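Local coordinates for mandelate racemase/muconate lactonizing enzyme family protein (Sulfitobacter sp. NAS-14.1, PDB 3T4W) that probably catalyses a reaction begun by metal-assisted proton abstraction next to a carboxylate, as in other enolase-superfamily enzymes, at residues 205-208 with 209-213; 257-260 with 261-265; 291-295 with 296-300; 320-324 with 325-329. All coordinates share one frame; numbering follows the deposited sequence.

Interaction 1 of 4, residues 205-208 with 209-213; sequences TDIS and QSVAF
Ser210 folds its hydroxyl back onto the preceding turn of helix 204-221, where OG donates to Asp206 O over 2.8 Å, a side-chain-to-backbone bond from i to i-4. The helix is the crossover of a beta-alpha-beta unit, joining strands 185-188 and 226-229 of the enolase-like C-terminal domain. A chi1 of -68° places OG opposite its own carbonyl carbon and beside the backbone N, on the side where the earlier turn offers its oxygen. Ser210 N reaches the same oxygen, and the two donors arrive at Asp206 O from opposite faces of the carbonyl plane, OG tilted 23° out of it. With an alanine in place of Ser210, Asp206 O would probably keep its amide donor but lose the second grip on its other face. Ser208 has nearly the same rotamer, yet its OG bonds to Asp223 OD2 of the second subunit. On another side of the helix, Ile207 CG2 and Val211 CG2 lie 4.4 Å apart, one turn from each other, and both side chains pack on Ala246 of helix 237-247. Val211 N makes a nearly straight bond to Ile207 O, 2.9 Å long with an N-H...O angle of 172°.

Interaction 2 of 4, residues 257-260 with 261-265; sequences EPIP and PDAVE
Ile259 sends its CD1 over the start of the next helix, where it lies 3.7 Å from Ala263 O and 4.4 Å from Ala263 CB. The reach depends on a chi1 of 62°, with CG1 held between the backbone N and the carbonyl carbon, followed by an extended chi2. The side chain also packs on Gln266 and Met267 of helix 264-273, and Asn326 of the second subunit touches it. Between the two ends of the loop, Pro260 and Pro261 follow one another with no amide hydrogen to give. A water bridges Pro260 O and Ala263 N: it donates to the proline carbonyl and accepts from Ala263 N at 2.9 Å, Ala263 being the N-cap residue. Pro260 CB lies 3.6 Å from Asp262 OD1, a polar-to-apolar contact. The other carboxylate oxygen, Asp262 OD2, is hydrogen-bonded to Tyr100 OH of the third subunit, which probably helps hold the carboxylate's rotation. The arrangement is the beta-alpha loop that leads from strand 254-256 to the N-cap of helix 264-273 in the enolase-like barrel.

Interaction 3 of 4, residues 291-295 with 296-300; sequences APVLR and SGAAA
Ser296 lies across the last turn of helix 287-295 and returns two donors to Pro292 O. Its OG is 3.0 Å from Pro292 O, and its N is 3.1 Å from that same atom. The hydroxyl gets there by a chi1 of 80°, which lodges OG between its own backbone N and carbonyl carbon. OG approaches tilted only 18° from the carbonyl plane, while the amide comes from farther above it. A Schellman motif terminates the helix here, with Gly297 as the residue of positive phi; its N bonds to Leu294 O at 3.3 Å from well above the carbonyl plane, and Ala298 N bonds to Val293 O at 3.1 Å, almost in line with the C=O bond. The reversal brings the alanines that follow back over Val293. With CG1 anti to the backbone N, chi1 168°, Val293 sets that methyl 3.7 Å from Ala299 CB and 4.3 Å from Ala298 CB. Leu284 and Leu302 add to this apolar cluster. At the end of the helix Arg295 bends its chain at chi3 and turns one face of its guanidinium back over Ala291 O, which stands 4.2 Å from the plane of the group, over its centre.

Interaction 4 of 4, residues 320-324 with 325-329; sequences AMAEV and YNAQI
Ala322 O is gripped by two amides: Tyr325 N at 2.9 Å and Ala327 N at 3.0 Å, which reach it from opposite faces of its carbonyl plane. The second of these, with a weak bond from Asn326 N to Glu323 O, makes the Schellman motif that ends helix 312-323; Asn326 is its residue of positive phi, 47°. On the apolar side, Ala322 CB meets Ala327 CB and Ile329 CD1, each 3.9 Å away. A bend at chi2 (-58°) turns Ile329 CD1 back toward Ala322 CB, bringing the end of the side chain nearer than its root. The ring of Tyr325 lies back along the last turn, its CD1 edge toward Met321 O, which lies near the ring plane at 3.2 Å from CD1, while Val324 CG2 touches CD1 at 3.7 Å from an oblique direction. Tyr325 OH accepts a weak hydrogen bond from Arg295 NE of the fourth subunit. A serine in place of Tyr325 would probably leave Val324 CG2 and Met321 O without the ring beside them and that arginine without its hydroxyl acceptor. Glu323 OE2 forms a salt bridge with Lys317 NZ of the fourth subunit. The reversal thus carries the chain from helix 312-323, packed on helix 287-295 through Met321, into strand 328-329, which runs parallel to strand 301-302.

In the fold
Interactions 2, 3 and 4 form a chain of neighbours round the barrel. The centres of 2 and 3 are 11 Å apart, joined where Val264 packs on Ser296 and Ala298; those of 3 and 4 are 10 Å apart, joined by Leu294 against Ala322 and Tyr325. Interaction 1 stands alone on helix 204-221, with centres 22 Å from interaction 2 and 32 Å from interaction 4. Interactions 3 and 4 are both helix ends that feed parallel strands, 301-302 and 328-329, whereas interaction 2 leaves the C-terminal end of strand 254-256, the end where enolase-superfamily active sites lie. Interactions 3 and 4 both meet the fourth subunit; 1 and 2 both meet the second.

Interaction 1 of 4, residues 205-208 with 209-213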
ATOM      1  N   THR A 205       4.898 -37.103  -4.352  1.00 14.61           N
ATOM      2  CA  THR A 205       4.513 -37.905  -5.509  1.00 15.61           C
ATOM      3  C   THR A 205       3.436 -37.191  -6.333  1.00 17.73           C
ATOM      4  O   THR A 205       3.295 -37.443  -7.532  1.00 17.41           O
ATOM      5  CB  THR A 205       4.011 -39.291  -5.094  1.00 16.32           C
ATOM      6  OG1 THR A 205       3.131 -39.161  -3.970  1.00 16.14           O
ATOM      7  CG2 THR A 205       5.176 -40.202  -4.715  1.00 13.69           C
ATOM      8  N   ASP A 206       2.683 -36.301  -5.687  1.00 15.32           N
ATOM      9  CA  ASP A 206       1.675 -35.499  -6.375  1.00 16.73           C
ATOM     10  C   ASP A 206       2.353 -34.535  -7.338  1.00 16.89           C
ATOM     11  O   ASP A 206       1.872 -34.301  -8.452  1.00 15.97           O
ATOM     12  CB  ASP A 206       0.825 -34.701  -5.379  1.00 16.18           C
ATOM     13  CG  ASP A 206      -0.179 -35.564  -4.638  1.00 16.13           C
ATOM     14  OD1 ASP A 206      -0.528 -36.651  -5.142  1.00 16.51           O
ATOM     15  OD2 ASP A 206      -0.626 -35.149  -3.550  1.00 17.48           O
ATOM     16  N   ILE A 207       3.471 -33.974  -6.895  1.00 14.35           N
ATOM     17  CA  ILE A 207       4.239 -33.052  -7.713  1.00 13.91           C
ATOM     18  C   ILE A 207       4.903 -33.810  -8.855  1.00 16.75           C
ATOM     19  O   ILE A 207       4.859 -33.374 -10.002  1.00 17.22           O
ATOM     20  CB  ILE A 207       5.309 -32.329  -6.880  1.00 17.32           C
ATOM     21  CG1 ILE A 207       4.647 -31.376  -5.876  1.00 12.76           C
ATOM     22  CG2 ILE A 207       6.297 -31.604  -7.793  1.00 14.10           C
ATOM     23  CD1 ILE A 207       5.638 -30.552  -5.060  1.00 14.67           C
ATOM     24  N   SER A 208       5.499 -34.959  -8.540  1.00 17.70           N
ATOM     25  CA  SER A 208       6.161 -35.771  -9.557  1.00 16.14           C
ATOM     26  C   SER A 208       5.195 -36.212 -10.641  1.00 15.27           C
ATOM     27  O   SER A 208       5.499 -36.112 -11.829  1.00 18.19           O
ATOM     28  CB  SER A 208       6.834 -36.998  -8.934  1.00 19.64           C
ATOM     29  OG  SER A 208       7.978 -36.631  -8.182  1.00 24.36           O
ATOM     30  N   GLN A 209       4.031 -36.706 -10.241  1.00 15.30           N
ATOM     31  CA  GLN A 209       3.059 -37.161 -11.223  1.00 18.79           C
ATOM     32  C   GLN A 209       2.617 -35.988 -12.099  1.00 16.09           C
ATOM     33  O   GLN A 209       2.420 -36.137 -13.306  1.00 15.48           O
ATOM     34  CB  GLN A 209       1.865 -37.842 -10.547  1.00 19.38           C
ATOM     35  CG  GLN A 209       0.999 -38.642 -11.512  1.00 22.05           C
ATOM     36  CD  GLN A 209       0.517 -39.964 -10.926  1.00 29.00           C
ATOM     37  OE1 GLN A 209       0.382 -40.959 -11.639  1.00 30.31           O
ATOM     38  NE2 GLN A 209       0.264 -39.979  -9.621  1.00 31.66           N
ATOM     39  N   SER A 210       2.491 -34.814 -11.488  1.00 17.05           N
ATOM     40  CA  SER A 210       2.079 -33.613 -12.207  1.00 16.59           C
ATOM     41  C   SER A 210       3.088 -33.243 -13.290  1.00 14.66           C
ATOM     42  O   SER A 210       2.733 -33.058 -14.453  1.00 12.00           O
ATOM     43  CB  SER A 210       1.882 -32.449 -11.234  1.00 12.15           C
ATOM     44  OG  SER A 210       0.769 -32.684 -10.388  1.00 12.67           O
ATOM     45  N   VAL A 211       4.351 -33.145 -12.894  1.00 14.58           N
ATOM     46  CA  VAL A 211       5.427 -32.814 -13.814  1.00 12.81           C
ATOM     47  C   VAL A 211       5.525 -33.835 -14.948  1.00 14.50           C
ATOM     48  O   VAL A 211       5.822 -33.480 -16.088  1.00 17.88           O
ATOM     49  CB  VAL A 211       6.775 -32.705 -13.054  1.00 16.38           C
ATOM     50  CG1 VAL A 211       7.967 -32.741 -14.016  1.00 11.01           C
ATOM     51  CG2 VAL A 211       6.788 -31.441 -12.171  1.00 11.44           C
ATOM     52  N   ALA A 212       5.254 -35.098 -14.635  1.00 13.68           N
ATOM     53  CA  ALA A 212       5.357 -36.174 -15.615  1.00 12.35           C
ATOM     54  C   ALA A 212       4.215 -36.115 -16.624  1.00 15.77           C
ATOM     55  O   ALA A 212       4.410 -36.394 -17.809  1.00 15.56           O
ATOM     56  CB  ALA A 212       5.389 -37.525 -14.919  1.00 12.08           C
ATOM     57  N   PHE A 213       3.020 -35.766 -16.152  1.00 13.53           N
ATOM     58  CA  PHE A 213       1.905 -35.513 -17.054  1.00 13.36           C
ATOM     59  C   PHE A 213       2.266 -34.390 -18.025  1.00 13.29           C
ATOM     60  O   PHE A 213       2.158 -34.538 -19.247  1.00 13.51           O
ATOM     61  CB  PHE A 213       0.637 -35.155 -16.272  1.00 14.05           C
ATOM     62  CG  PHE A 213      -0.271 -36.331 -16.004  1.00 14.07           C
ATOM     63  CD1 PHE A 213       0.116 -37.343 -15.143  1.00 13.81           C
ATOM     64  CD2 PHE A 213      -1.514 -36.416 -16.610  1.00 13.87           C
ATOM     65  CE1 PHE A 213      -0.711 -38.415 -14.899  1.00 16.03           C
ATOM     66  CE2 PHE A 213      -2.348 -37.487 -16.366  1.00 11.79           C
ATOM     67  CZ  PHE A 213      -1.946 -38.487 -15.509  1.00 16.17           C
TER

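Interaction 2 of 4, residues 257-260 with 261-265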
ATOM      1  N   GLU A 257      -7.817 -22.956 -10.249  1.00 15.09           N
ATOM      2  CA  GLU A 257      -8.103 -23.138  -8.825  1.00 14.23           C
ATOM      3  C   GLU A 257      -6.939 -23.738  -8.049  1.00 15.53           C
ATOM      4  O   GLU A 257      -7.020 -24.870  -7.585  1.00 17.22           O
ATOM      5  CB  GLU A 257      -9.341 -24.010  -8.626  1.00 14.38           C
ATOM      6  CG  GLU A 257     -10.642 -23.313  -8.982  1.00 16.32           C
ATOM      7  CD  GLU A 257     -11.861 -24.063  -8.481  1.00 20.36           C
ATOM      8  OE1 GLU A 257     -11.945 -25.297  -8.701  1.00 18.57           O
ATOM      9  OE2 GLU A 257     -12.738 -23.412  -7.870  1.00 19.81           O
ATOM     10  N   PRO A 258      -5.847 -22.980  -7.911  1.00 15.52           N
ATOM     11  CA  PRO A 258      -4.695 -23.467  -7.147  1.00 14.65           C
ATOM     12  C   PRO A 258      -5.075 -23.772  -5.695  1.00 15.32           C
ATOM     13  O   PRO A 258      -4.564 -24.730  -5.114  1.00 14.43           O
ATOM     14  CB  PRO A 258      -3.707 -22.289  -7.229  1.00 11.58           C
ATOM     15  CG  PRO A 258      -4.569 -21.099  -7.602  1.00 12.87           C
ATOM     16  CD  PRO A 258      -5.575 -21.673  -8.533  1.00 12.80           C
ATOM     17  N   ILE A 259      -5.976 -22.972  -5.127  1.00 16.21           N
ATOM     18  CA  ILE A 259      -6.419 -23.140  -3.739  1.00 13.89           C
ATOM     19  C   ILE A 259      -7.944 -23.044  -3.667  1.00 12.46           C
ATOM     20  O   ILE A 259      -8.576 -22.653  -4.645  1.00 11.29           O
ATOM     21  CB  ILE A 259      -5.802 -22.044  -2.830  1.00 13.80           C
ATOM     22  CG1 ILE A 259      -6.257 -20.653  -3.279  1.00 11.33           C
ATOM     23  CG2 ILE A 259      -4.281 -22.128  -2.840  1.00 11.89           C
ATOM     24  CD1 ILE A 259      -6.167 -19.606  -2.191  1.00 11.88           C
ATOM     25  N   PRO A 260      -8.505 -23.371  -2.523  1.00 15.39           N
ATOM     26  CA  PRO A 260      -9.931 -23.228  -2.302  1.00 12.18           C
ATOM     27  C   PRO A 260     -10.467 -21.840  -2.559  1.00 13.56           C
ATOM     28  O   PRO A 260      -9.769 -20.886  -2.510  1.00 13.29           O
ATOM     29  CB  PRO A 260     -10.082 -23.617  -0.856  1.00 11.95           C
ATOM     30  CG  PRO A 260      -8.932 -24.280  -0.528  1.00 10.50           C
ATOM     31  CD  PRO A 260      -7.860 -23.966  -1.353  1.00 13.44           C
ATOM     32  N   PRO A 261     -11.743 -21.786  -2.846  1.00 13.65           N
ATOM     33  CA  PRO A 261     -12.444 -20.622  -3.335  1.00 15.84           C
ATOM     34  C   PRO A 261     -12.787 -19.622  -2.266  1.00 16.86           C
ATOM     35  O   PRO A 261     -13.547 -18.755  -2.491  1.00 18.08           O
ATOM     36  CB  PRO A 261     -13.717 -21.248  -3.892  1.00 16.32           C
ATOM     37  CG  PRO A 261     -13.799 -22.529  -3.282  1.00 17.23           C
ATOM     38  CD  PRO A 261     -12.510 -23.002  -3.068  1.00 13.52           C
ATOM     39  N   ASP A 262     -12.219 -19.779  -1.105  1.00 15.52           N
ATOM     40  CA  ASP A 262     -12.587 -18.981   0.003  1.00 20.96           C
ATOM     41  C   ASP A 262     -11.532 -18.087   0.633  1.00 22.93           C
ATOM     42  O   ASP A 262     -11.693 -17.695   1.745  1.00 22.91           O
ATOM     43  CB  ASP A 262     -13.225 -19.840   1.071  1.00 17.14           C
ATOM     44  CG  ASP A 262     -12.238 -20.691   1.808  1.00 21.30           C
ATOM     45  OD1 ASP A 262     -11.139 -20.925   1.335  1.00 37.81           O
ATOM     46  OD2 ASP A 262     -12.629 -21.157   2.851  1.00 20.78           O
ATOM     47  N   ALA A 263     -10.519 -17.737  -0.130  1.00 18.36           N
ATOM     48  CA  ALA A 263      -9.482 -16.809   0.253  1.00 16.56           C
ATOM     49  C   ALA A 263      -8.899 -16.055  -0.964  1.00 15.59           C
ATOM     50  O   ALA A 263      -7.882 -16.422  -1.435  1.00 14.38           O
ATOM     51  CB  ALA A 263      -8.443 -17.545   0.931  1.00 15.37           C
ATOM     52  N   VAL A 264      -9.556 -15.012  -1.460  1.00 16.00           N
ATOM     53  CA  VAL A 264      -9.056 -14.257  -2.605  1.00 13.22           C
ATOM     54  C   VAL A 264      -7.596 -13.846  -2.448  1.00 13.53           C
ATOM     55  O   VAL A 264      -6.765 -14.124  -3.309  1.00 13.68           O
ATOM     56  CB  VAL A 264      -9.890 -12.978  -2.841  1.00 18.89           C
ATOM     57  CG1 VAL A 264      -9.279 -12.135  -3.960  1.00 14.87           C
ATOM     58  CG2 VAL A 264     -11.339 -13.331  -3.158  1.00 16.76           C
ATOM     59  N   GLU A 265      -7.288 -13.180  -1.342  1.00 15.38           N
ATOM     60  CA  GLU A 265      -5.954 -12.620  -1.141  1.00 13.97           C
ATOM     61  C   GLU A 265      -4.876 -13.704  -1.205  1.00 13.72           C
ATOM     62  O   GLU A 265      -3.768 -13.470  -1.705  1.00 13.63           O
ATOM     63  CB  GLU A 265      -5.890 -11.843   0.176  1.00 14.18           C
ATOM     64  CG  GLU A 265      -7.255 -11.302   0.627  1.00 27.23           C
ATOM     65  CD  GLU A 265      -7.163 -10.262   1.750  1.00 36.45           C
ATOM     66  OE1 GLU A 265      -8.080 -10.233   2.612  1.00 27.91           O
ATOM     67  OE2 GLU A 265      -6.183  -9.476   1.765  1.00 26.92           O
TER
HETATM   68  O   HOH W   1      -9.571 -18.392  -2.801  1.00 14.04           O

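Interaction 3 of 4, residues 291-295 with 296-300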
ATOM      1  N   ALA A 291     -15.479  -9.355  -8.405  1.00 11.67           N
ATOM      2  CA  ALA A 291     -14.872  -8.036  -8.328  1.00 12.95           C
ATOM      3  C   ALA A 291     -13.569  -8.029  -7.519  1.00 15.62           C
ATOM      4  O   ALA A 291     -12.560  -7.502  -7.985  1.00 19.28           O
ATOM      5  CB  ALA A 291     -15.865  -7.012  -7.777  1.00 15.61           C
ATOM      6  N   PRO A 292     -13.584  -8.603  -6.303  1.00 13.42           N
ATOM      7  CA  PRO A 292     -12.344  -8.703  -5.521  1.00 15.12           C
ATOM      8  C   PRO A 292     -11.303  -9.626  -6.162  1.00 15.64           C
ATOM      9  O   PRO A 292     -10.098  -9.436  -5.955  1.00 15.52           O
ATOM     10  CB  PRO A 292     -12.819  -9.272  -4.182  1.00 12.33           C
ATOM     11  CG  PRO A 292     -14.249  -8.846  -4.095  1.00 14.45           C
ATOM     12  CD  PRO A 292     -14.764  -8.945  -5.492  1.00 15.44           C
ATOM     13  N   VAL A 293     -11.757 -10.605  -6.939  1.00 12.22           N
ATOM     14  CA  VAL A 293     -10.833 -11.462  -7.670  1.00 12.91           C
ATOM     15  C   VAL A 293      -9.990 -10.662  -8.666  1.00 13.82           C
ATOM     16  O   VAL A 293      -8.778 -10.843  -8.736  1.00 15.83           O
ATOM     17  CB  VAL A 293     -11.561 -12.610  -8.391  1.00 13.96           C
ATOM     18  CG1 VAL A 293     -10.624 -13.298  -9.379  1.00 12.01           C
ATOM     19  CG2 VAL A 293     -12.101 -13.607  -7.367  1.00 15.24           C
ATOM     20  N   LEU A 294     -10.626  -9.775  -9.427  1.00 11.69           N
ATOM     21  CA  LEU A 294      -9.890  -8.924 -10.359  1.00 13.03           C
ATOM     22  C   LEU A 294      -9.094  -7.852  -9.622  1.00 14.18           C
ATOM     23  O   LEU A 294      -7.940  -7.588  -9.944  1.00 12.76           O
ATOM     24  CB  LEU A 294     -10.842  -8.240 -11.333  1.00 10.88           C
ATOM     25  CG  LEU A 294     -11.653  -9.157 -12.239  1.00 11.01           C
ATOM     26  CD1 LEU A 294     -12.808  -8.375 -12.842  1.00  9.10           C
ATOM     27  CD2 LEU A 294     -10.763  -9.793 -13.311  1.00  9.27           C
ATOM     28  N   ARG A 295      -9.730  -7.229  -8.637  1.00 13.88           N
ATOM     29  CA  ARG A 295      -9.140  -6.091  -7.956  1.00 15.81           C
ATOM     30  C   ARG A 295      -7.810  -6.454  -7.296  1.00 15.58           C
ATOM     31  O   ARG A 295      -6.875  -5.661  -7.299  1.00 16.49           O
ATOM     32  CB  ARG A 295     -10.120  -5.523  -6.924  1.00 17.96           C
ATOM     33  CG  ARG A 295      -9.894  -4.056  -6.612  1.00 21.55           C
ATOM     34  CD  ARG A 295     -10.881  -3.517  -5.588  1.00 20.60           C
ATOM     35  NE  ARG A 295     -12.271  -3.619  -6.028  1.00 27.24           N
ATOM     36  CZ  ARG A 295     -13.215  -4.282  -5.366  1.00 27.85           C
ATOM     37  NH1 ARG A 295     -14.457  -4.316  -5.837  1.00 18.99           N
ATOM     38  NH2 ARG A 295     -12.919  -4.904  -4.226  1.00 25.81           N
ATOM     39  N   SER A 296      -7.724  -7.666  -6.757  1.00 18.76           N
ATOM     40  CA  SER A 296      -6.586  -8.078  -5.942  1.00 15.14           C
ATOM     41  C   SER A 296      -5.521  -8.829  -6.735  1.00 15.34           C
ATOM     42  O   SER A 296      -4.458  -9.149  -6.200  1.00 16.10           O
ATOM     43  CB  SER A 296      -7.066  -8.984  -4.813  1.00 15.18           C
ATOM     44  OG  SER A 296      -7.256 -10.300  -5.303  1.00 17.68           O
ATOM     45  N   GLY A 297      -5.813  -9.126  -7.998  1.00 12.39           N
ATOM     46  CA  GLY A 297      -4.875  -9.841  -8.844  1.00 12.12           C
ATOM     47  C   GLY A 297      -4.881 -11.339  -8.602  1.00 11.92           C
ATOM     48  O   GLY A 297      -3.923 -12.038  -8.927  1.00 13.95           O
ATOM     49  N   ALA A 298      -5.974 -11.834  -8.041  1.00 11.59           N
ATOM     50  CA  ALA A 298      -6.077 -13.236  -7.678  1.00 11.58           C
ATOM     51  C   ALA A 298      -6.157 -14.141  -8.902  1.00 13.34           C
ATOM     52  O   ALA A 298      -5.835 -15.328  -8.826  1.00 11.12           O
ATOM     53  CB  ALA A 298      -7.275 -13.462  -6.762  1.00 12.52           C
ATOM     54  N   ALA A 299      -6.579 -13.588 -10.033  1.00 10.59           N
ATOM     55  CA  ALA A 299      -6.741 -14.415 -11.219  1.00 10.78           C
ATOM     56  C   ALA A 299      -6.814 -13.568 -12.476  1.00 10.30           C
ATOM     57  O   ALA A 299      -7.420 -12.500 -12.482  1.00 11.75           O
ATOM     58  CB  ALA A 299      -7.983 -15.287 -11.084  1.00  9.58           C
ATOM     59  N   ALA A 300      -6.189 -14.048 -13.543  1.00 10.25           N
ATOM     60  CA  ALA A 300      -6.169 -13.315 -14.803  1.00 12.19           C
ATOM     61  C   ALA A 300      -7.155 -13.912 -15.800  1.00 12.30           C
ATOM     62  O   ALA A 300      -7.388 -13.348 -16.863  1.00 15.28           O
ATOM     63  CB  ALA A 300      -4.769 -13.309 -15.391  1.00  9.62           C
TER

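Interaction 4 of 4, residues 320-324 with 325-329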
ATOM      1  N   ALA A 320     -17.571  -7.716 -18.682  1.00 13.73           N
ATOM      2  CA  ALA A 320     -17.282  -6.295 -18.838  1.00 13.64           C
ATOM      3  C   ALA A 320     -16.277  -5.817 -17.785  1.00 15.11           C
ATOM      4  O   ALA A 320     -15.473  -4.919 -18.042  1.00 16.72           O
ATOM      5  CB  ALA A 320     -18.566  -5.488 -18.759  1.00 12.28           C
ATOM      6  N   MET A 321     -16.323  -6.427 -16.605  1.00 13.16           N
ATOM      7  CA  MET A 321     -15.400  -6.097 -15.523  1.00 11.31           C
ATOM      8  C   MET A 321     -14.002  -6.621 -15.780  1.00 11.65           C
ATOM      9  O   MET A 321     -13.018  -5.922 -15.534  1.00 10.61           O
ATOM     10  CB  MET A 321     -15.889  -6.682 -14.207  1.00 13.16           C
ATOM     11  CG  MET A 321     -17.191  -6.102 -13.735  1.00 15.68           C
ATOM     12  SD  MET A 321     -17.665  -6.834 -12.172  1.00 20.99           S
ATOM     13  CE  MET A 321     -19.328  -6.170 -12.041  1.00 14.58           C
ATOM     14  N   ALA A 322     -13.911  -7.866 -16.236  1.00 10.09           N
ATOM     15  CA  ALA A 322     -12.619  -8.433 -16.570  1.00 11.58           C
ATOM     16  C   ALA A 322     -11.977  -7.569 -17.651  1.00 12.10           C
ATOM     17  O   ALA A 322     -10.757  -7.470 -17.734  1.00 12.55           O
ATOM     18  CB  ALA A 322     -12.765  -9.868 -17.035  1.00 10.57           C
ATOM     19  N   GLU A 323     -12.815  -6.908 -18.442  1.00 12.36           N
ATOM     20  CA  GLU A 323     -12.360  -6.167 -19.619  1.00 13.76           C
ATOM     21  C   GLU A 323     -11.413  -5.008 -19.280  1.00 14.03           C
ATOM     22  O   GLU A 323     -10.464  -4.743 -20.020  1.00 15.65           O
ATOM     23  CB  GLU A 323     -13.565  -5.663 -20.425  1.00 16.38           C
ATOM     24  CG  GLU A 323     -13.633  -6.184 -21.866  1.00 18.97           C
ATOM     25  CD  GLU A 323     -14.642  -5.425 -22.733  1.00 24.57           C
ATOM     26  OE1 GLU A 323     -14.201  -4.718 -23.668  1.00 23.92           O
ATOM     27  OE2 GLU A 323     -15.866  -5.525 -22.474  1.00 20.84           O
ATOM     28  N   VAL A 324     -11.666  -4.325 -18.164  1.00 13.73           N
ATOM     29  CA  VAL A 324     -10.787  -3.248 -17.699  1.00 12.59           C
ATOM     30  C   VAL A 324      -9.583  -3.773 -16.892  1.00 14.95           C
ATOM     31  O   VAL A 324      -8.786  -2.997 -16.358  1.00 13.78           O
ATOM     32  CB  VAL A 324     -11.550  -2.183 -16.873  1.00 12.99           C
ATOM     33  CG1 VAL A 324     -12.528  -1.428 -17.752  1.00 16.08           C
ATOM     34  CG2 VAL A 324     -12.273  -2.817 -15.704  1.00 12.98           C
ATOM     35  N   TYR A 325      -9.460  -5.094 -16.813  1.00 11.88           N
ATOM     36  CA  TYR A 325      -8.288  -5.715 -16.212  1.00 12.36           C
ATOM     37  C   TYR A 325      -7.522  -6.477 -17.281  1.00 13.40           C
ATOM     38  O   TYR A 325      -6.677  -7.318 -16.975  1.00 13.17           O
ATOM     39  CB  TYR A 325      -8.687  -6.643 -15.052  1.00 12.84           C
ATOM     40  CG  TYR A 325      -9.147  -5.888 -13.827  1.00 14.51           C
ATOM     41  CD1 TYR A 325     -10.446  -5.394 -13.745  1.00 15.07           C
ATOM     42  CD2 TYR A 325      -8.276  -5.634 -12.767  1.00 13.31           C
ATOM     43  CE1 TYR A 325     -10.875  -4.682 -12.637  1.00 14.19           C
ATOM     44  CE2 TYR A 325      -8.698  -4.921 -11.651  1.00 13.70           C
ATOM     45  CZ  TYR A 325     -10.000  -4.447 -11.596  1.00 16.27           C
ATOM     46  OH  TYR A 325     -10.439  -3.741 -10.501  1.00 20.93           O
ATOM     47  N   ASN A 326      -7.828  -6.167 -18.540  1.00 14.55           N
ATOM     48  CA  ASN A 326      -7.211  -6.846 -19.673  1.00 13.64           C
ATOM     49  C   ASN A 326      -7.241  -8.349 -19.438  1.00 15.32           C
ATOM     50  O   ASN A 326      -6.265  -9.047 -19.706  1.00 13.98           O
ATOM     51  CB  ASN A 326      -5.768  -6.367 -19.872  1.00 14.50           C
ATOM     52  CG  ASN A 326      -5.164  -6.846 -21.190  1.00 16.34           C
ATOM     53  OD1 ASN A 326      -5.886  -7.235 -22.106  1.00 16.40           O
ATOM     54  ND2 ASN A 326      -3.833  -6.814 -21.286  1.00 11.72           N
ATOM     55  N   ALA A 327      -8.371  -8.830 -18.919  1.00 13.81           N
ATOM     56  CA  ALA A 327      -8.533 -10.231 -18.543  1.00 12.61           C
ATOM     57  C   ALA A 327      -9.633 -10.876 -19.371  1.00 13.79           C
ATOM     58  O   ALA A 327     -10.432 -10.186 -19.995  1.00 13.30           O
ATOM     59  CB  ALA A 327      -8.847 -10.350 -17.058  1.00 10.84           C
ATOM     60  N   GLN A 328      -9.684 -12.205 -19.355  1.00 16.38           N
ATOM     61  CA  GLN A 328     -10.557 -12.940 -20.258  1.00 13.19           C
ATOM     62  C   GLN A 328     -11.491 -13.928 -19.566  1.00 13.87           C
ATOM     63  O   GLN A 328     -11.278 -14.302 -18.420  1.00 14.74           O
ATOM     64  CB  GLN A 328      -9.713 -13.664 -21.299  1.00 14.04           C
ATOM     65  CG  GLN A 328      -9.019 -12.722 -22.241  1.00 14.21           C
ATOM     66  CD  GLN A 328      -8.565 -13.413 -23.500  1.00 16.26           C
ATOM     67  OE1 GLN A 328      -7.722 -14.312 -23.455  1.00 14.56           O
ATOM     68  NE2 GLN A 328      -9.116 -12.995 -24.639  1.00 14.52           N
ATOM     69  N   ILE A 329     -12.529 -14.345 -20.282  1.00 14.70           N
ATOM     70  CA  ILE A 329     -13.534 -15.246 -19.743  1.00 11.04           C
ATOM     71  C   ILE A 329     -13.441 -16.605 -20.420  1.00 12.51           C
ATOM     72  O   ILE A 329     -13.400 -16.686 -21.647  1.00 14.43           O
ATOM     73  CB  ILE A 329     -14.958 -14.700 -19.983  1.00 13.26           C
ATOM     74  CG1 ILE A 329     -15.065 -13.238 -19.539  1.00 11.51           C
ATOM     75  CG2 ILE A 329     -15.989 -15.561 -19.272  1.00  9.11           C
ATOM     76  CD1 ILE A 329     -14.710 -13.031 -18.079  1.00 12.87           C
TER